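Local coordinates for cell division control protein Cdc48 (Mycobacterium smegmatis, PDB 5E7P), which probably binds and hydrolyses ATP through two AAA modules as a Cdc48-type ATPase, and here holds ADP, at residues 50-53 with 54-58; 82-85 with 86-90; 238-241 with 242-246; 277-280 with 281-285; 636-639 with 640-643. One frame throughout, in Å; residues are numbered along the deposited sequence.

Interaction 1: 50-53 with 54-58; sequences LGIR and EWDAV
The carboxylate oxygen OD2 of D56 takes the backbone N-H of R53, with R53 N 3.2 Å from D56 OD2 and a fairly straight bond (164°). The donor comes from above the carboxylate plane, not within it. A weak return bond runs from D56 N to R53 O, 3.5 Å long. Together the two bonds clasp a type II beta turn from R53 to D56, with W55 taking the positive-phi corner position. D56 CG lies anti to its own carbonyl carbon (chi1 -75°), which turns the carboxylate back over the start of the turn. On the way D56 slides past I52 in the opposite sense, D56 OD2 passing 3.7 Å from I52 CB. The CG1 branch of I52 turns the other way, and its end, I52 CD1, meets V58 CG1 at 3.6 Å, the two side chains crossing at about a right angle. L50 reaches the same methyl more loosely, L50 CD1 standing 4.4 Å from V58 CG1. L50 and V58 also rest on V102 of strand 98-104. R53 NE stays 4.6 Å from D56 OD2, beyond salt-bridge range. The guanidinium turns to other partners: R53 NH1 bonds to S481 O and has a long, weak ion pair with D486. The side chain of R53 ends about 7 Å from a bound ADP. Upstream, G51 with its positive phi closes helix 44-50 in a Schellman motif. A capped helix, a tight turn and a new strand 57-61 thus follow in quick succession, within the Cdc48 N-terminal domain of the double-psi beta-barrel clan.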
loop_
_atom_site.group_PDB
_atom_site.type_symbol
_atom_site.label_atom_id
_atom_site.label_comp_id
_atom_site.label_asym_id
_atom_site.label_seq_id
_atom_site.Cartn_x
_atom_site.Cartn_y
_atom_site.Cartn_z
ATOM N N LEU A 50 -11.662 7.245 18.713
ATOM C CA LEU A 50 -10.334 6.649 18.761
ATOM C C LEU A 50 -9.361 7.323 17.796
ATOM O O LEU A 50 -8.145 7.204 17.943
ATOM C CB LEU A 50 -10.410 5.148 18.482
ATOM C CG LEU A 50 -11.084 4.314 19.571
ATOM C CD1 LEU A 50 -11.088 2.841 19.182
ATOM C CD2 LEU A 50 -10.391 4.523 20.918
ATOM N N GLY A 51 -9.900 8.029 16.808
ATOM C CA GLY A 51 -9.079 8.742 15.845
ATOM C C GLY A 51 -8.646 7.879 14.677
ATOM O O GLY A 51 -7.593 8.106 14.081
ATOM N N ILE A 52 -9.463 6.886 14.343
ATOM C CA ILE A 52 -9.152 5.973 13.251
ATOM C C ILE A 52 -10.276 5.912 12.224
ATOM O O ILE A 52 -11.399 6.341 12.489
ATOM C CB ILE A 52 -8.904 4.550 13.769
ATOM C CG1 ILE A 52 -10.149 4.028 14.486
ATOM C CG2 ILE A 52 -7.689 4.522 14.682
ATOM C CD1 ILE A 52 -9.981 2.648 15.061
ATOM N N ARG A 53 -9.964 5.372 11.051
ATOM C CA ARG A 53 -10.970 5.137 10.024
ATOM C C ARG A 53 -11.329 3.661 10.009
ATOM O O ARG A 53 -10.752 2.869 10.749
ATOM C CB ARG A 53 -10.438 5.534 8.647
ATOM C CG ARG A 53 -10.057 6.994 8.504
ATOM C CD ARG A 53 -9.479 7.254 7.125
ATOM N NE ARG A 53 -8.294 6.435 6.881
ATOM C CZ ARG A 53 -7.790 6.178 5.677
ATOM N NH1 ARG A 53 -8.370 6.671 4.590
ATOM N NH2 ARG A 53 -6.706 5.421 5.563
ATOM N N GLU A 54 -12.280 3.293 9.160
ATOM C CA GLU A 54 -12.584 1.888 8.935
ATOM C C GLU A 54 -11.352 1.203 8.341
ATOM O O GLU A 54 -10.542 1.852 7.678
ATOM C CB GLU A 54 -13.780 1.754 7.991
ATOM C CG GLU A 54 -14.335 0.345 7.879
ATOM C CD GLU A 54 -15.383 0.214 6.792
ATOM O OE1 GLU A 54 -15.571 1.183 6.026
ATOM O OE2 GLU A 54 -16.017 -0.861 6.706
ATOM N N TRP A 55 -11.219 -0.098 8.600
ATOM C CA TRP A 55 -10.100 -0.930 8.130
ATOM C C TRP A 55 -8.780 -0.739 8.883
ATOM O O TRP A 55 -7.830 -1.489 8.668
ATOM C CB TRP A 55 -9.871 -0.817 6.615
ATOM C CG TRP A 55 -11.066 -1.155 5.777
ATOM C CD1 TRP A 55 -11.667 -0.353 4.855
ATOM C CD2 TRP A 55 -11.810 -2.382 5.784
ATOM N NE1 TRP A 55 -12.733 -1.001 4.285
ATOM C CE2 TRP A 55 -12.844 -2.250 4.838
ATOM C CE3 TRP A 55 -11.701 -3.580 6.498
ATOM C CZ2 TRP A 55 -13.763 -3.267 4.585
ATOM C CZ3 TRP A 55 -12.614 -4.587 6.249
ATOM C CH2 TRP A 55 -13.632 -4.425 5.300
ATOM N N ASP A 56 -8.709 0.253 9.762
ATOM C CA ASP A 56 -7.548 0.360 10.638
ATOM C C ASP A 56 -7.624 -0.721 11.712
ATOM O O ASP A 56 -8.715 -1.122 12.119
ATOM C CB ASP A 56 -7.445 1.750 11.269
ATOM C CG ASP A 56 -6.952 2.799 10.288
ATOM O OD1 ASP A 56 -6.380 2.419 9.243
ATOM O OD2 ASP A 56 -7.132 4.004 10.565
ATOM N N ALA A 57 -6.470 -1.208 12.152
ATOM C CA ALA A 57 -6.434 -2.246 13.176
ATOM C C ALA A 57 -6.602 -1.646 14.562
ATOM O O ALA A 57 -6.185 -0.515 14.815
ATOM C CB ALA A 57 -5.140 -3.036 13.101
ATOM N N VAL A 58 -7.220 -2.411 15.454
ATOM C CA VAL A 58 -7.343 -2.011 16.850
ATOM C C VAL A 58 -6.768 -3.078 17.768
ATOM O O VAL A 58 -6.784 -4.266 17.446
ATOM C CB VAL A 58 -8.810 -1.754 17.262
ATOM C CG1 VAL A 58 -9.283 -0.410 16.748
ATOM C CG2 VAL A 58 -9.713 -2.883 16.779
#

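Interaction 2: 82-85 with 86-90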
loop_
_atom_site.group_PDB
_atom_site.type_symbol
_atom_site.label_atom_id
_atom_site.label_comp_id
_atom_site.label_asym_id
_atom_site.label_seq_id
_atom_site.Cartn_x
_atom_site.Cartn_y
_atom_site.Cartn_z
ATOM N N ALA A 82 -19.135 -3.567 21.006
ATOM C CA ALA A 82 -18.249 -4.085 19.975
ATOM C C ALA A 82 -18.635 -5.523 19.650
ATOM O O ALA A 82 -18.916 -6.313 20.550
ATOM C CB ALA A 82 -16.810 -4.017 20.434
ATOM N N LEU A 83 -18.661 -5.858 18.363
ATOM C CA LEU A 83 -18.990 -7.215 17.942
ATOM C C LEU A 83 -17.734 -8.012 17.620
ATOM O O LEU A 83 -16.971 -7.660 16.721
ATOM C CB LEU A 83 -19.929 -7.206 16.735
ATOM C CG LEU A 83 -21.331 -6.650 16.976
ATOM C CD1 LEU A 83 -22.196 -6.852 15.742
ATOM C CD2 LEU A 83 -21.961 -7.306 18.192
ATOM N N LEU A 84 -17.529 -9.092 18.366
ATOM C CA LEU A 84 -16.366 -9.945 18.177
ATOM C C LEU A 84 -16.818 -11.358 17.824
ATOM O O LEU A 84 -17.810 -11.850 18.363
ATOM C CB LEU A 84 -15.505 -9.971 19.447
ATOM C CG LEU A 84 -14.673 -8.745 19.845
ATOM C CD1 LEU A 84 -15.537 -7.560 20.251
ATOM C CD2 LEU A 84 -13.716 -9.100 20.973
ATOM N N ASP A 85 -16.098 -12.005 16.913
ATOM C CA ASP A 85 -16.378 -13.402 16.598
ATOM C C ASP A 85 -15.789 -14.315 17.672
ATOM O O ASP A 85 -15.131 -13.843 18.602
ATOM C CB ASP A 85 -15.866 -13.775 15.203
ATOM C CG ASP A 85 -14.420 -13.373 14.974
ATOM O OD1 ASP A 85 -13.611 -13.460 15.919
ATOM O OD2 ASP A 85 -14.089 -12.975 13.838
ATOM N N ASP A 86 -16.024 -15.617 17.544
ATOM C CA ASP A 86 -15.604 -16.572 18.568
ATOM C C ASP A 86 -14.093 -16.598 18.797
ATOM O O ASP A 86 -13.638 -16.672 19.938
ATOM C CB ASP A 86 -16.125 -17.978 18.254
ATOM C CG ASP A 86 -15.829 -18.410 16.830
ATOM O OD1 ASP A 86 -14.892 -17.859 16.216
ATOM O OD2 ASP A 86 -16.537 -19.308 16.326
ATOM N N VAL A 87 -13.318 -16.532 17.718
ATOM C CA VAL A 87 -11.863 -16.593 17.836
ATOM C C VAL A 87 -11.264 -15.316 18.425
ATOM O O VAL A 87 -10.244 -15.368 19.110
ATOM C CB VAL A 87 -11.176 -16.921 16.488
ATOM C CG1 VAL A 87 -11.488 -18.350 16.068
ATOM C CG2 VAL A 87 -11.596 -15.936 15.417
ATOM N N THR A 88 -11.899 -14.177 18.163
ATOM C CA THR A 88 -11.419 -12.904 18.694
ATOM C C THR A 88 -11.660 -12.821 20.196
ATOM O O THR A 88 -10.792 -12.375 20.948
ATOM C CB THR A 88 -12.081 -11.698 18.000
ATOM O OG1 THR A 88 -11.919 -11.812 16.581
ATOM C CG2 THR A 88 -11.447 -10.403 18.466
ATOM N N LEU A 89 -12.843 -13.252 20.625
ATOM C CA LEU A 89 -13.165 -13.328 22.046
ATOM C C LEU A 89 -12.148 -14.203 22.768
ATOM O O LEU A 89 -11.727 -13.896 23.883
ATOM C CB LEU A 89 -14.571 -13.896 22.251
ATOM C CG LEU A 89 -15.762 -13.004 21.901
ATOM C CD1 LEU A 89 -17.063 -13.758 22.112
ATOM C CD2 LEU A 89 -15.742 -11.731 22.734
ATOM N N SER A 90 -11.753 -15.289 22.115
ATOM C CA SER A 90 -10.766 -16.206 22.665
ATOM C C SER A 90 -9.369 -15.586 22.677
ATOM O O SER A 90 -8.638 -15.708 23.659
ATOM C CB SER A 90 -10.764 -17.511 21.869
ATOM O OG SER A 90 -9.776 -18.402 22.351
#
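At D85 the chain swings from strand 82-84 into helix 86-90, the axes of these short segments standing at 103°, and the first full helical bond, L89 N to D85 O, is 3.1 Å long. The D85 side chain acts on the same first turn. Its CG sits between backbone N and carbonyl carbon (chi1 50°), and this folds OD1 in over the start of the helix. D85 OD1 accepts T88 N at 2.9 Å, the donor approaching nearly along the carboxylate C-O bond. The T88 hydroxyl also donates to it, although the measured 2.5 Å between T88 OG1 and D85 OD1 is very short and doubtful in its exact value. D85 is therefore the N-cap of the helix, taking up a first-turn N-H that otherwise has a weak bond to D85 O. The carboxylate would probably also be favoured by the positive end of the helix dipole. Its other oxygen, OD2, accepts R36 N from a loop, and D86 OD2 forms a salt bridge with R36 NH2. The apolar side of helix 86-92 is laid against the sheet of the Cdc48 N-terminal domain. Here L84 CD2 meets T88 CG2 at 3.6 Å, L84 lying nearly perpendicular to T88. L84 CB touches L89 CD2 at 3.7 Å, L89 slanting past it. L84 continues onto A26 of strand 22-28 and V40 of strand 39-42, and both L84 and T88 rest on L60 of strand 57-61.

Interaction 3: 238-241 with 242-246; sequences AVKL and DEWLR
K240 lays the aliphatic part of its chain across the six-membered ring of W244, one helical turn on. K240 CG stands 4.0 Å from the ring centroid, 28° off the normal, a CH-pi contact over the face. The following K240 CD lies 3.6 Å from W244 CZ2, and the two side chains pass at a slant. With CG anti to the backbone N (chi1 -174°), the lysine is carried over the six-membered ring before bending beyond CD. On the same face, nearer the rim, sits K240 O, 3.2 Å from W244 CG. That carbonyl also accepts W244 N at 3.0 Å, one of four successive i to i+4 bonds from A238 onward in helix 237-249. L241 lies loosely beside the indole, L241 CD1 coming 4.5 Å from W244 CE3. L241 turns to M279 and I364, whereas the indole makes a cation-pi contact with R385. Further along, R246 NE faces D242 in a salt bridge, 3.2 Å from D242 OD2, which lies in the guanidinium plane and is met on its syn side, somewhat out of the carboxylate plane, with a weak second bond to OD1. The helix is thus two-sided: A238, L241 and L245 pack on helix 276-283 of the nucleotide-binding module, while K240 and W244 lie along another flank. The lysine contributes methylenes to the aromatic face, and D242 with R246 probably neutralise each other's charge within one turn.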
loop_
_atom_site.group_PDB
_atom_site.type_symbol
_atom_site.label_atom_id
_atom_site.label_comp_id
_atom_site.label_asym_id
_atom_site.label_seq_id
_atom_site.Cartn_x
_atom_site.Cartn_y
_atom_site.Cartn_z
ATOM N N ALA A 238 4.842 -3.818 -18.780
ATOM C CA ALA A 238 5.288 -5.157 -19.151
ATOM C C ALA A 238 5.827 -5.187 -20.580
ATOM O O ALA A 238 6.713 -5.980 -20.903
ATOM C CB ALA A 238 4.155 -6.157 -18.986
ATOM N N VAL A 239 5.291 -4.316 -21.429
ATOM C CA VAL A 239 5.754 -4.195 -22.808
ATOM C C VAL A 239 7.204 -3.716 -22.843
ATOM O O VAL A 239 8.011 -4.189 -23.645
ATOM C CB VAL A 239 4.853 -3.229 -23.617
ATOM C CG1 VAL A 239 5.486 -2.882 -24.953
ATOM C CG2 VAL A 239 3.464 -3.831 -23.812
ATOM N N LYS A 240 7.533 -2.783 -21.958
ATOM C CA LYS A 240 8.874 -2.217 -21.912
ATOM C C LYS A 240 9.870 -3.209 -21.316
ATOM O O LYS A 240 11.019 -3.295 -21.757
ATOM C CB LYS A 240 8.871 -0.904 -21.124
ATOM C CG LYS A 240 10.203 -0.171 -21.140
ATOM C CD LYS A 240 10.076 1.244 -20.603
ATOM C CE LYS A 240 9.480 2.191 -21.631
ATOM N NZ LYS A 240 10.268 3.457 -21.710
ATOM N N LEU A 241 9.418 -3.962 -20.319
ATOM C CA LEU A 241 10.241 -4.996 -19.703
ATOM C C LEU A 241 10.566 -6.089 -20.715
ATOM O O LEU A 241 11.695 -6.578 -20.777
ATOM C CB LEU A 241 9.527 -5.595 -18.491
ATOM C CG LEU A 241 10.234 -6.747 -17.769
ATOM C CD1 LEU A 241 11.620 -6.327 -17.306
ATOM C CD2 LEU A 241 9.394 -7.242 -16.599
ATOM N N ASP A 242 9.564 -6.462 -21.503
ATOM C CA ASP A 242 9.735 -7.475 -22.533
ATOM C C ASP A 242 10.725 -7.007 -23.591
ATOM O O ASP A 242 11.582 -7.771 -24.030
ATOM C CB ASP A 242 8.390 -7.821 -23.174
ATOM C CG ASP A 242 8.523 -8.821 -24.306
ATOM O OD1 ASP A 242 8.753 -10.016 -24.021
ATOM O OD2 ASP A 242 8.388 -8.414 -25.480
ATOM N N GLU A 243 10.610 -5.742 -23.981
ATOM C CA GLU A 243 11.486 -5.168 -24.997
ATOM C C GLU A 243 12.936 -5.101 -24.513
ATOM O O GLU A 243 13.868 -5.298 -25.290
ATOM C CB GLU A 243 10.968 -3.790 -25.432
ATOM C CG GLU A 243 11.967 -2.650 -25.305
ATOM C CD GLU A 243 12.296 -2.006 -26.639
ATOM O OE1 GLU A 243 12.763 -0.845 -26.641
ATOM O OE2 GLU A 243 12.091 -2.663 -27.682
ATOM N N TRP A 244 13.117 -4.837 -23.223
ATOM C CA TRP A 244 14.444 -4.801 -22.621
ATOM C C TRP A 244 15.087 -6.185 -22.614
ATOM O O TRP A 244 16.257 -6.337 -22.963
ATOM C CB TRP A 244 14.364 -4.274 -21.192
ATOM C CG TRP A 244 14.153 -2.798 -21.084
ATOM C CD1 TRP A 244 14.303 -1.869 -22.071
ATOM C CD2 TRP A 244 13.745 -2.079 -19.913
ATOM N NE1 TRP A 244 14.018 -0.616 -21.587
ATOM C CE2 TRP A 244 13.674 -0.717 -20.264
ATOM C CE3 TRP A 244 13.435 -2.457 -18.600
ATOM C CZ2 TRP A 244 13.308 0.271 -19.351
ATOM C CZ3 TRP A 244 13.076 -1.476 -17.696
ATOM C CH2 TRP A 244 13.013 -0.129 -18.075
ATOM N N LEU A 245 14.310 -7.185 -22.206
ATOM C CA LEU A 245 14.780 -8.564 -22.163
ATOM C C LEU A 245 15.185 -9.076 -23.539
ATOM O O LEU A 245 16.210 -9.742 -23.684
ATOM C CB LEU A 245 13.703 -9.483 -21.585
ATOM C CG LEU A 245 13.658 -9.660 -20.070
ATOM C CD1 LEU A 245 12.542 -10.621 -19.695
ATOM C CD2 LEU A 245 15.002 -10.154 -19.543
ATOM N N ARG A 246 14.376 -8.768 -24.546
ATOM C CA ARG A 246 14.630 -9.267 -25.890
ATOM C C ARG A 246 15.891 -8.658 -26.494
ATOM O O ARG A 246 16.677 -9.357 -27.128
ATOM C CB ARG A 246 13.411 -9.052 -26.789
ATOM C CG ARG A 246 12.188 -9.816 -26.304
ATOM C CD ARG A 246 11.074 -9.884 -27.333
ATOM N NE ARG A 246 10.016 -10.784 -26.876
ATOM C CZ ARG A 246 10.022 -12.102 -27.060
ATOM N NH1 ARG A 246 11.027 -12.680 -27.704
ATOM N NH2 ARG A 246 9.022 -12.844 -26.601
#

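Interaction 4: 277-280 with 281-285; sequences ATMV and RAVCA. With ADP (adenosine-5'-diphosphate), chain C.
R281 folds back along the first turn of the helix to A277, in helix 276-283, whose first residues complete the P-loop (Walker A motif) of the first AAA module. From R281 CB, 3.8 Å from A277 O, the chain leaves with CG anti to the carbonyl carbon (chi1 -55°). R281 CG passes the same oxygen, A277 O, at 3.2 Å. CD moves past it, and the extended chain carries CZ to the alanine methyl, R281 CZ lying 3.9 Å from A277 CB. R281 NH1 is nearest, 3.5 Å from A277 CB, in an oblique approach. NH2 makes a salt bridge with E291 OE1 of strand 289-293. An apolar pair lies on the same turns: M279 CG is 4.2 Å from V283 CG2, M279 and V283 both packing also on helix 237-249. At its start the helix meets ADP. A277 N donates to the beta-phosphate, the T278 backbone and hydroxyl share one alpha-phosphate oxygen, and G273, G275 and K276 add further backbone N-H groups. The amides cluster where the positive helix end would probably favour phosphate. T278 N reaches ADP O2A at 2.9 Å in a nearly straight bond (166°).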
loop_
_atom_site.group_PDB
_atom_site.type_symbol
_atom_site.label_atom_id
_atom_site.label_comp_id
_atom_site.label_asym_id
_atom_site.label_seq_id
_atom_site.Cartn_x
_atom_site.Cartn_y
_atom_site.Cartn_z
ATOM N N ALA A 277 5.337 -9.596 -9.338
ATOM C CA ALA A 277 5.974 -10.894 -9.541
ATOM C C ALA A 277 5.297 -11.671 -10.664
ATOM O O ALA A 277 5.961 -12.333 -11.461
ATOM C CB ALA A 277 5.969 -11.701 -8.247
ATOM N N THR A 278 3.973 -11.582 -10.726
ATOM C CA THR A 278 3.209 -12.240 -11.779
ATOM C C THR A 278 3.582 -11.695 -13.158
ATOM O O THR A 278 3.682 -12.445 -14.130
ATOM C CB THR A 278 1.693 -12.087 -11.541
ATOM O OG1 THR A 278 1.334 -12.736 -10.314
ATOM C CG2 THR A 278 0.900 -12.703 -12.683
ATOM N N MET A 279 3.800 -10.384 -13.234
ATOM C CA MET A 279 4.216 -9.758 -14.483
ATOM C C MET A 279 5.565 -10.299 -14.951
ATOM O O MET A 279 5.755 -10.575 -16.135
ATOM C CB MET A 279 4.296 -8.237 -14.335
ATOM C CG MET A 279 4.838 -7.541 -15.580
ATOM S SD MET A 279 5.102 -5.769 -15.402
ATOM C CE MET A 279 6.593 -5.738 -14.414
ATOM N N VAL A 280 6.497 -10.444 -14.015
ATOM C CA VAL A 280 7.843 -10.913 -14.333
ATOM C C VAL A 280 7.827 -12.346 -14.858
ATOM O O VAL A 280 8.492 -12.662 -15.847
ATOM C CB VAL A 280 8.789 -10.804 -13.118
ATOM C CG1 VAL A 280 10.174 -11.325 -13.471
ATOM C CG2 VAL A 280 8.872 -9.361 -12.636
ATOM N N ARG A 281 7.057 -13.208 -14.203
ATOM C CA ARG A 281 6.929 -14.592 -14.642
ATOM C C ARG A 281 6.287 -14.677 -16.025
ATOM O O ARG A 281 6.688 -15.492 -16.861
ATOM C CB ARG A 281 6.125 -15.406 -13.627
ATOM C CG ARG A 281 6.689 -15.342 -12.216
ATOM C CD ARG A 281 6.020 -16.345 -11.288
ATOM N NE ARG A 281 6.531 -16.222 -9.926
ATOM C CZ ARG A 281 5.934 -15.529 -8.959
ATOM N NH1 ARG A 281 4.787 -14.905 -9.197
ATOM N NH2 ARG A 281 6.479 -15.473 -7.750
ATOM N N ALA A 282 5.293 -13.826 -16.262
ATOM C CA ALA A 282 4.601 -13.796 -17.546
ATOM C C ALA A 282 5.518 -13.328 -18.673
ATOM O O ALA A 282 5.523 -13.904 -19.763
ATOM C CB ALA A 282 3.370 -12.912 -17.464
ATOM N N VAL A 283 6.291 -12.280 -18.404
ATOM C CA VAL A 283 7.208 -11.724 -19.395
ATOM C C VAL A 283 8.344 -12.700 -19.719
ATOM O O VAL A 283 8.785 -12.797 -20.864
ATOM C CB VAL A 283 7.773 -10.355 -18.930
ATOM C CG1 VAL A 283 8.949 -9.918 -19.793
ATOM C CG2 VAL A 283 6.681 -9.305 -18.955
ATOM N N CYS A 284 8.788 -13.445 -18.714
ATOM C CA CYS A 284 9.896 -14.379 -18.879
ATOM C C CYS A 284 9.425 -15.787 -19.218
ATOM O O CYS A 284 10.192 -16.740 -19.093
ATOM C CB CYS A 284 10.735 -14.437 -17.600
ATOM S SG CYS A 284 11.470 -12.870 -17.098
ATOM N N ALA A 285 8.170 -15.915 -19.642
ATOM C CA ALA A 285 7.559 -17.221 -19.894
ATOM C C ALA A 285 8.348 -18.115 -20.853
ATOM O O ALA A 285 8.409 -19.330 -20.664
ATOM C CB ALA A 285 6.134 -17.049 -20.389
HETATM P PB ADP C . 3.252 -8.266 -6.127
HETATM O O1B ADP C . 3.222 -8.044 -4.639
HETATM O O2B ADP C . 4.370 -9.158 -6.594
HETATM O O3B ADP C . 3.079 -7.021 -6.955
HETATM P PA ADP C . 1.929 -10.562 -7.106
HETATM O O1A ADP C . 2.445 -11.579 -6.121
HETATM O O2A ADP C . 2.597 -10.434 -8.452
HETATM O O3A ADP C . 1.917 -9.138 -6.352
HETATM O "O5'" ADP C . 0.365 -10.845 -7.297
HETATM C "C5'" ADP C . -0.517 -10.490 -6.240
HETATM C "C4'" ADP C . -1.422 -11.690 -6.006
HETATM O "O4'" ADP C . -2.480 -11.666 -6.960
HETATM C "C3'" ADP C . -0.650 -12.985 -6.196
HETATM O "O3'" ADP C . -0.824 -13.830 -5.052
HETATM C "C2'" ADP C . -1.246 -13.644 -7.423
HETATM O "O2'" ADP C . -1.519 -15.022 -7.154
HETATM C "C1'" ADP C . -2.537 -12.890 -7.692
HETATM N N9 ADP C . -2.693 -12.565 -9.129
HETATM C C8 ADP C . -2.019 -11.615 -9.806
HETATM N N7 ADP C . -2.416 -11.574 -11.104
HETATM C C5 ADP C . -3.370 -12.511 -11.266
HETATM C C6 ADP C . -4.216 -13.005 -12.378
HETATM N N6 ADP C . -4.121 -12.471 -13.619
HETATM N N1 ADP C . -5.085 -14.009 -12.120
HETATM C C2 ADP C . -5.193 -14.555 -10.895
HETATM N N3 ADP C . -4.459 -14.153 -9.842
HETATM C C4 ADP C . -3.547 -13.159 -9.960
#

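Interaction 5: 636-639 with 640-643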
loop_
_atom_site.group_PDB
_atom_site.type_symbol
_atom_site.label_atom_id
_atom_site.label_comp_id
_atom_site.label_asym_id
_atom_site.label_seq_id
_atom_site.Cartn_x
_atom_site.Cartn_y
_atom_site.Cartn_z
ATOM N N ASP A 636 15.049 27.132 -3.325
ATOM C CA ASP A 636 15.902 27.797 -4.303
ATOM C C ASP A 636 15.044 28.279 -5.474
ATOM O O ASP A 636 14.421 27.470 -6.163
ATOM C CB ASP A 636 16.986 26.831 -4.790
ATOM C CG ASP A 636 17.917 27.455 -5.816
ATOM O OD1 ASP A 636 18.056 28.695 -5.831
ATOM O OD2 ASP A 636 18.521 26.699 -6.605
ATOM N N PRO A 637 15.000 29.607 -5.691
ATOM C CA PRO A 637 14.182 30.259 -6.725
ATOM C C PRO A 637 14.346 29.665 -8.125
ATOM O O PRO A 637 13.436 29.785 -8.947
ATOM C CB PRO A 637 14.692 31.702 -6.707
ATOM C CG PRO A 637 15.156 31.907 -5.312
ATOM C CD PRO A 637 15.745 30.590 -4.884
ATOM N N ALA A 638 15.485 29.033 -8.388
ATOM C CA ALA A 638 15.726 28.393 -9.677
ATOM C C ALA A 638 14.737 27.255 -9.938
ATOM O O ALA A 638 14.529 26.858 -11.083
ATOM C CB ALA A 638 17.154 27.884 -9.755
ATOM N N LEU A 639 14.140 26.737 -8.869
ATOM C CA LEU A 639 13.129 25.687 -8.962
ATOM C C LEU A 639 11.820 26.225 -9.532
ATOM O O LEU A 639 11.011 25.469 -10.067
ATOM C CB LEU A 639 12.854 25.090 -7.576
ATOM C CG LEU A 639 13.659 23.901 -7.043
ATOM C CD1 LEU A 639 13.140 22.603 -7.622
ATOM C CD2 LEU A 639 15.149 24.050 -7.310
ATOM N N LEU A 640 11.617 27.533 -9.414
ATOM C CA LEU A 640 10.320 28.133 -9.715
ATOM C C LEU A 640 10.280 28.834 -11.071
ATOM O O LEU A 640 9.295 29.488 -11.409
ATOM C CB LEU A 640 9.920 29.112 -8.606
ATOM C CG LEU A 640 10.012 28.575 -7.176
ATOM C CD1 LEU A 640 9.445 29.574 -6.180
ATOM C CD2 LEU A 640 9.307 27.232 -7.053
ATOM N N ARG A 641 11.351 28.695 -11.841
ATOM C CA ARG A 641 11.431 29.318 -13.156
ATOM C C ARG A 641 10.614 28.533 -14.181
ATOM O O ARG A 641 10.366 27.341 -13.992
ATOM C CB ARG A 641 12.894 29.437 -13.591
ATOM C CG ARG A 641 13.711 30.359 -12.701
ATOM C CD ARG A 641 15.181 30.342 -13.063
ATOM N NE ARG A 641 15.968 31.138 -12.126
ATOM C CZ ARG A 641 17.296 31.177 -12.103
ATOM N NH1 ARG A 641 18.001 30.461 -12.970
ATOM N NH2 ARG A 641 17.921 31.933 -11.206
ATOM N N PRO A 642 10.169 29.208 -15.257
ATOM C CA PRO A 642 9.413 28.558 -16.336
ATOM C C PRO A 642 10.111 27.305 -16.865
ATOM O O PRO A 642 11.340 27.254 -16.916
ATOM C CB PRO A 642 9.364 29.636 -17.418
ATOM C CG PRO A 642 9.385 30.911 -16.657
ATOM C CD PRO A 642 10.266 30.666 -15.459
ATOM N N GLY A 643 9.323 26.304 -17.242
ATOM C CA GLY A 643 9.857 25.020 -17.649
ATOM C C GLY A 643 9.998 24.082 -16.465
ATOM O O GLY A 643 10.088 22.866 -16.625
#
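A 3-10 turn, closed by a backbone bond from L640 to P637 and flanked by R641 packing on A638, lies at the surface of the second AAA module in the loop between strands 623-629 and 645-650. The closing bond, L640 N to P637 O, is 2.9 Å long. Just before, L639 N bonds to D636 O at 2.8 Å. R641 then runs back alongside the turn. Its chain is extended from CG to NE, with CG anti to the carbonyl carbon (chi1 -64°), and this lays one face of the guanidinium, towards its rim, over A638 CA, 3.7 Å from R641 NE. The A638 methyl follows, A638 CB being 4.0 Å from R641 CZ. The sequence DPALLRPGR belongs to the second region of homology of AAA proteins, whose two arginines, probably corresponding to R641 and R644, act in hexameric relatives as arginine fingers towards a neighbouring subunit's nucleotide. R644 NH1 bonds to A638 O. L639 faces inward onto L610, L611 and L614 of helix 602-617, and its backbone bonds to L645 at the start of strand 645-650.

Overall arrangement
Along the chain the five contacts come strictly in series, each closing before the next opens, with none nested or crossed. Interactions 1 and 2 both reach the sheet of the N-terminal domain, their centres about 17 Å apart: one turns helix 44-50 into strand 57-61, the other strand 81-84 into helix 86-92. Interactions 3 and 4 lie within neighbouring helices of the first AAA module and touch directly, L245 CD1 meeting C284 SG at 3.6 Å and A238 CB meeting M279 SD at 3.7 Å. Helix 237-249 therefore backs the ADP-binding helix. Interaction 5 stands apart in the second AAA module, in the loop between strands 623-629 and 645-650, against helix 602-617.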